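Local atomic coordinates of ferritin heavy chain (Trichoplusia ni, PDB entry 1Z6O), a protein that oxidises ferrous iron and takes it up for storage as ferric hydroxide, working with light chains in a secreted shell of 12 heavy and 12 light chains. Residues Y39-A44 and R95-S100; K73-L78 and G82-D87. All coordinates share one frame; numbering follows the deposited sequence.

Contact 1 (Y39-A44 and R95-S100); sequences YLAMGA and RPPTRS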
loop_
_atom_site.group_PDB
_atom_site.type_symbol
_atom_site.label_atom_id
_atom_site.label_comp_id
_atom_site.label_asym_id
_atom_site.label_seq_id
_atom_site.Cartn_x
_atom_site.Cartn_y
_atom_site.Cartn_z
ATOM N N TYR M 39 47.565 18.095 10.297
ATOM C CA TYR M 39 46.310 18.416 9.606
ATOM C C TYR M 39 45.358 19.154 10.550
ATOM O O TYR M 39 44.606 20.024 10.108
ATOM C CB TYR M 39 45.634 17.146 9.067
ATOM C CG TYR M 39 46.208 16.680 7.747
ATOM C CD1 TYR M 39 46.587 15.350 7.551
ATOM C CD2 TYR M 39 46.311 17.563 6.668
ATOM C CE1 TYR M 39 47.054 14.902 6.297
ATOM C CE2 TYR M 39 46.768 17.132 5.419
ATOM C CZ TYR M 39 47.134 15.806 5.239
ATOM O OH TYR M 39 47.549 15.397 3.990
ATOM N N LEU M 40 45.367 18.812 11.841
ATOM C CA LEU M 40 44.500 19.534 12.788
ATOM C C LEU M 40 44.882 21.010 12.791
ATOM O O LEU M 40 44.020 21.880 12.881
ATOM C CB LEU M 40 44.658 19.023 14.231
ATOM C CG LEU M 40 43.903 17.789 14.716
ATOM C CD1 LEU M 40 44.199 17.587 16.221
ATOM C CD2 LEU M 40 42.393 17.981 14.487
ATOM N N ALA M 41 46.181 21.292 12.731
ATOM C CA ALA M 41 46.637 22.682 12.734
ATOM C C ALA M 41 46.196 23.403 11.456
ATOM O O ALA M 41 45.914 24.604 11.489
ATOM C CB ALA M 41 48.170 22.743 12.894
ATOM N N MET M 42 46.142 22.691 10.330
ATOM C CA MET M 42 45.676 23.313 9.090
ATOM C C MET M 42 44.186 23.612 9.219
ATOM O O MET M 42 43.720 24.677 8.815
ATOM C CB MET M 42 45.897 22.395 7.884
ATOM C CG MET M 42 47.354 22.209 7.504
ATOM S SD MET M 42 47.468 21.293 5.918
ATOM C CE MET M 42 49.264 21.224 5.703
ATOM N N GLY M 43 43.434 22.665 9.771
ATOM C CA GLY M 43 42.005 22.894 9.957
ATOM C C GLY M 43 41.777 24.114 10.845
ATOM O O GLY M 43 40.912 24.954 10.576
ATOM N N ALA M 44 42.560 24.216 11.915
ATOM C CA ALA M 44 42.445 25.347 12.841
ATOM C C ALA M 44 42.745 26.674 12.129
ATOM O O ALA M 44 42.057 27.672 12.338
ATOM C CB ALA M 44 43.424 25.161 14.015
ATOM N N ARG M 95 52.827 15.795 20.185
ATOM C CA ARG M 95 53.622 17.018 20.317
ATOM C C ARG M 95 53.043 18.074 19.388
ATOM O O ARG M 95 52.415 17.744 18.386
ATOM C CB ARG M 95 55.074 16.760 19.912
ATOM C CG ARG M 95 55.771 15.734 20.774
ATOM C CD ARG M 95 56.991 15.174 20.067
ATOM N NE ARG M 95 57.440 13.933 20.693
ATOM C CZ ARG M 95 58.321 13.097 20.155
ATOM N NH1 ARG M 95 58.858 13.368 18.973
ATOM N NH2 ARG M 95 58.657 11.983 20.796
ATOM N N PRO M 96 53.261 19.356 19.700
ATOM C CA PRO M 96 52.732 20.417 18.838
ATOM C C PRO M 96 53.311 20.268 17.436
ATOM O O PRO M 96 54.474 19.925 17.274
ATOM C CB PRO M 96 53.227 21.700 19.514
ATOM C CG PRO M 96 53.363 21.300 20.971
ATOM C CD PRO M 96 53.972 19.918 20.865
ATOM N N PRO M 97 52.500 20.508 16.399
ATOM C CA PRO M 97 53.035 20.378 15.042
ATOM C C PRO M 97 54.014 21.508 14.736
ATOM O O PRO M 97 53.971 22.570 15.354
ATOM C CB PRO M 97 51.782 20.432 14.161
ATOM C CG PRO M 97 50.851 21.274 14.956
ATOM C CD PRO M 97 51.054 20.790 16.378
ATOM N N THR M 98 54.875 21.254 13.763
ATOM C CA THR M 98 55.915 22.176 13.325
ATOM C C THR M 98 55.405 23.458 12.689
ATOM O O THR M 98 55.976 24.522 12.889
ATOM C CB THR M 98 56.833 21.473 12.301
ATOM O OG1 THR M 98 57.456 20.347 12.925
ATOM C CG2 THR M 98 57.901 22.424 11.788
ATOM N N ARG M 99 54.333 23.361 11.912
ATOM C CA ARG M 99 53.805 24.537 11.238
ATOM C C ARG M 99 52.389 24.844 11.697
ATOM O O ARG M 99 51.600 23.930 11.948
ATOM C CB ARG M 99 53.857 24.308 9.725
ATOM C CG ARG M 99 53.637 25.575 8.912
ATOM C CD ARG M 99 54.181 25.441 7.494
ATOM N NE ARG M 99 53.801 26.589 6.675
ATOM C CZ ARG M 99 53.888 26.614 5.352
ATOM N NH1 ARG M 99 54.348 25.549 4.694
ATOM N NH2 ARG M 99 53.499 27.693 4.683
ATOM N N SER M 100 52.058 26.125 11.813
ATOM C CA SER M 100 50.721 26.494 12.273
ATOM C C SER M 100 50.045 27.554 11.417
ATOM O O SER M 100 48.896 27.921 11.668
ATOM C CB SER M 100 50.785 26.974 13.727
ATOM O OG SER M 100 51.557 28.157 13.820
HETATM O O HOH W 1 47.122 26.387 13.027
#
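A41 is the helix residue on which the loop 95-100 settles, and the apolar part of the contact rests on a single methyl group. A41 CB meets P97 CG at 3.7 Å, so the tip of the pyrrolidine ring, puckered C-gamma endo, is what reaches the helix. The same methyl lies 3.8 Å from R99 O and is thus bounded by a ring carbon and a peptide oxygen two residues apart. The packing is modest: the two segments bury 110 Å² between them, both sides counted. F103 of a light chain also packs on A41, and D104 of that subunit touches P96, which places the contact at a heavy-light interface.

These segments belong to the four-helix bundle of ferritin. Residues 39-44 lie on helix 19-47, whereas 95-100 are part of the long crossover connecting helix 54-80 to helix 105-132, here passing over the outside of the bundle. On another side of helix 19-47, Y39 turns inward from the loop and its OH bonds to E116, which is inferred to bind iron.

The polar link is made through water. A41 and S100 have the closest CA atoms, 5.6 Å apart, but their carbonyl oxygens are separated by 4.5 Å and neither can donate. A water donates to both, 2.6 Å from A41 O and 2.7 Å from S100 O, with an angle of about 113° at its oxygen, near tetrahedral.

Charge enters through R99. With chi1 at -167° its CG stands opposite the backbone N, and the extended chain carries the guanidinium clear of residues 39-44, to a salt bridge with E107 on helix 105-132. Its carbonyl stays behind beside A41 and accepts a hydrogen bond from Q38 NE2.

Contact 2 (K73-L78 and G82-D87); sequences KLIEYL and GELTND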
loop_
_atom_site.group_PDB
_atom_site.type_symbol
_atom_site.label_atom_id
_atom_site.label_comp_id
_atom_site.label_asym_id
_atom_site.label_seq_id
_atom_site.Cartn_x
_atom_site.Cartn_y
_atom_site.Cartn_z
ATOM N N LYS M 73 44.723 1.493 12.118
ATOM C CA LYS M 73 44.797 0.283 11.294
ATOM C C LYS M 73 46.145 -0.424 11.449
ATOM O O LYS M 73 46.200 -1.654 11.467
ATOM C CB LYS M 73 44.574 0.599 9.807
ATOM C CG LYS M 73 43.138 0.974 9.456
ATOM C CD LYS M 73 43.007 1.323 7.970
ATOM C CE LYS M 73 43.372 0.134 7.086
ATOM N NZ LYS M 73 43.251 0.424 5.626
ATOM N N LEU M 74 47.230 0.342 11.541
ATOM C CA LEU M 74 48.558 -0.262 11.703
ATOM C C LEU M 74 48.660 -0.921 13.075
ATOM O O LEU M 74 49.237 -2.001 13.215
ATOM C CB LEU M 74 49.650 0.804 11.546
ATOM C CG LEU M 74 49.723 1.413 10.134
ATOM C CD1 LEU M 74 50.708 2.584 10.142
ATOM C CD2 LEU M 74 50.169 0.342 9.114
ATOM N N ILE M 75 48.115 -0.261 14.093
ATOM C CA ILE M 75 48.119 -0.829 15.441
ATOM C C ILE M 75 47.307 -2.135 15.444
ATOM O O ILE M 75 47.736 -3.141 16.023
ATOM C CB ILE M 75 47.509 0.166 16.467
ATOM C CG1 ILE M 75 48.475 1.343 16.668
ATOM C CG2 ILE M 75 47.220 -0.551 17.805
ATOM C CD1 ILE M 75 47.854 2.534 17.418
ATOM N N GLU M 76 46.137 -2.130 14.805
ATOM C CA GLU M 76 45.315 -3.347 14.752
ATOM C C GLU M 76 46.053 -4.481 14.044
ATOM O O GLU M 76 45.887 -5.647 14.396
ATOM C CB GLU M 76 43.987 -3.092 14.019
ATOM C CG GLU M 76 43.032 -2.163 14.769
ATOM C CD GLU M 76 42.358 -2.836 15.957
ATOM O OE1 GLU M 76 41.876 -2.109 16.852
ATOM O OE2 GLU M 76 42.292 -4.087 15.996
ATOM N N TYR M 77 46.846 -4.151 13.028
ATOM C CA TYR M 77 47.583 -5.197 12.317
ATOM C C TYR M 77 48.586 -5.848 13.288
ATOM O O TYR M 77 48.683 -7.073 13.372
ATOM C CB TYR M 77 48.338 -4.612 11.106
ATOM C CG TYR M 77 48.961 -5.705 10.267
ATOM C CD1 TYR M 77 48.266 -6.261 9.192
ATOM C CD2 TYR M 77 50.183 -6.280 10.634
ATOM C CE1 TYR M 77 48.764 -7.378 8.506
ATOM C CE2 TYR M 77 50.692 -7.399 9.960
ATOM C CZ TYR M 77 49.970 -7.943 8.903
ATOM O OH TYR M 77 50.416 -9.089 8.280
ATOM N N LEU M 78 49.340 -5.033 14.018
ATOM C CA LEU M 78 50.306 -5.585 14.973
ATOM C C LEU M 78 49.599 -6.469 16.014
ATOM O O LEU M 78 50.092 -7.542 16.367
ATOM C CB LEU M 78 51.066 -4.452 15.689
ATOM C CG LEU M 78 51.988 -3.590 14.803
ATOM C CD1 LEU M 78 52.695 -2.544 15.665
ATOM C CD2 LEU M 78 53.023 -4.476 14.098
ATOM N N GLY M 82 49.854 -10.787 17.050
ATOM C CA GLY M 82 50.306 -11.231 18.363
ATOM C C GLY M 82 51.258 -10.283 19.065
ATOM O O GLY M 82 51.835 -10.634 20.097
ATOM N N GLU M 83 51.421 -9.080 18.525
ATOM C CA GLU M 83 52.321 -8.098 19.123
ATOM C C GLU M 83 51.598 -7.180 20.102
ATOM O O GLU M 83 50.398 -7.322 20.346
ATOM C CB GLU M 83 52.970 -7.247 18.025
ATOM C CG GLU M 83 53.788 -8.057 17.008
ATOM C CD GLU M 83 55.020 -8.722 17.642
ATOM O OE1 GLU M 83 55.491 -8.234 18.691
ATOM O OE2 GLU M 83 55.527 -9.719 17.084
ATOM N N LEU M 84 52.355 -6.237 20.655
ATOM C CA LEU M 84 51.853 -5.249 21.601
ATOM C C LEU M 84 51.285 -5.817 22.899
ATOM O O LEU M 84 50.299 -5.310 23.433
ATOM C CB LEU M 84 50.834 -4.319 20.913
ATOM C CG LEU M 84 51.421 -3.546 19.716
ATOM C CD1 LEU M 84 50.368 -2.607 19.119
ATOM C CD2 LEU M 84 52.652 -2.738 20.174
ATOM N N THR M 85 51.906 -6.884 23.397
ATOM C CA THR M 85 51.524 -7.438 24.690
ATOM C C THR M 85 52.282 -6.588 25.730
ATOM O O THR M 85 52.048 -6.693 26.930
ATOM C CB THR M 85 51.922 -8.909 24.821
ATOM O OG1 THR M 85 53.277 -9.073 24.393
ATOM C CG2 THR M 85 50.996 -9.772 23.953
ATOM N N ASN M 86 53.206 -5.763 25.239
ATOM C CA ASN M 86 53.957 -4.800 26.054
ATOM C C ASN M 86 54.495 -3.724 25.093
ATOM O O ASN M 86 54.277 -3.821 23.883
ATOM C CB ASN M 86 55.100 -5.466 26.829
ATOM C CG ASN M 86 56.004 -6.280 25.947
ATOM O OD1 ASN M 86 55.783 -7.479 25.745
ATOM N ND2 ASN M 86 57.029 -5.638 25.400
ATOM N N ASP M 87 55.167 -2.697 25.614
ATOM C CA ASP M 87 55.711 -1.617 24.769
ATOM C C ASP M 87 54.615 -0.862 24.029
ATOM O O ASP M 87 54.792 -0.447 22.877
ATOM C CB ASP M 87 56.677 -2.184 23.732
ATOM C CG ASP M 87 57.849 -2.886 24.366
ATOM O OD1 ASP M 87 58.217 -3.979 23.884
ATOM O OD2 ASP M 87 58.400 -2.337 25.343
#
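E83 N donates to L78 O at 3.0 Å, and G82, at phi 96°, supplies the positive phi that turns the chain back over the last helical turn.

The side chains follow this reversal. E83 CB lies 3.3 Å from L78 O, so the aliphatic base of the glutamate rests against the same carbonyl that its amide binds. The two CB atoms, of E83 and L78, come to 4.1 Å. Beyond this the glutamate chain bends at chi2 (-65°) and leads its carboxylate away from the helix, where R22 offers a long, weak ion pair.

L84 meets the helix chiefly through its CD1 branch. This CD1 touches L78 CB at 4.0 Å and, at the same distance, I75 CG2, bridging successive turns of the helix on one face. L84 crosses the isoleucine at about a right angle but meets L78 at a slant. I75 presents CG2 because chi1 (-71°) sets that methyl opposite the backbone N. I29 of helix 19-47 packs on both I75 and L78, while A60 of a light chain reaches I75, so this apolar cluster joins two helices, the loop and a second subunit. The contact buries 217 Å², both sides summed.

The bond from E83 N to L78 O is one of two bonds back into the last turn which, with the positive phi of G82, make a Schellman motif; the approach of the two CB atoms accompanies it. Here the motif ends helix 54-80 of the ferritin four-helix bundle and starts its long crossover loop.

How the contacts relate
Along the chain the order is 39-44, 73-78, 82-87, 95-100, so contact 2 is nested within the loop closed by contact 1. Their centres lie 27 Å apart, and their nearest atoms about 13 Å, without touching. Successive helices 19-47 and 54-80 provide the helical segments; both loop segments belong to the one connection between helix 54-80 and helix 105-132. Contact 2 sets where that connection leaves its helix, and contact 1 holds a later part of it against helix 19-47. Light-chain residues pack at both places, so both the start of the crossover and this later part of it lie along heavy-light contacts of the 24-chain shell.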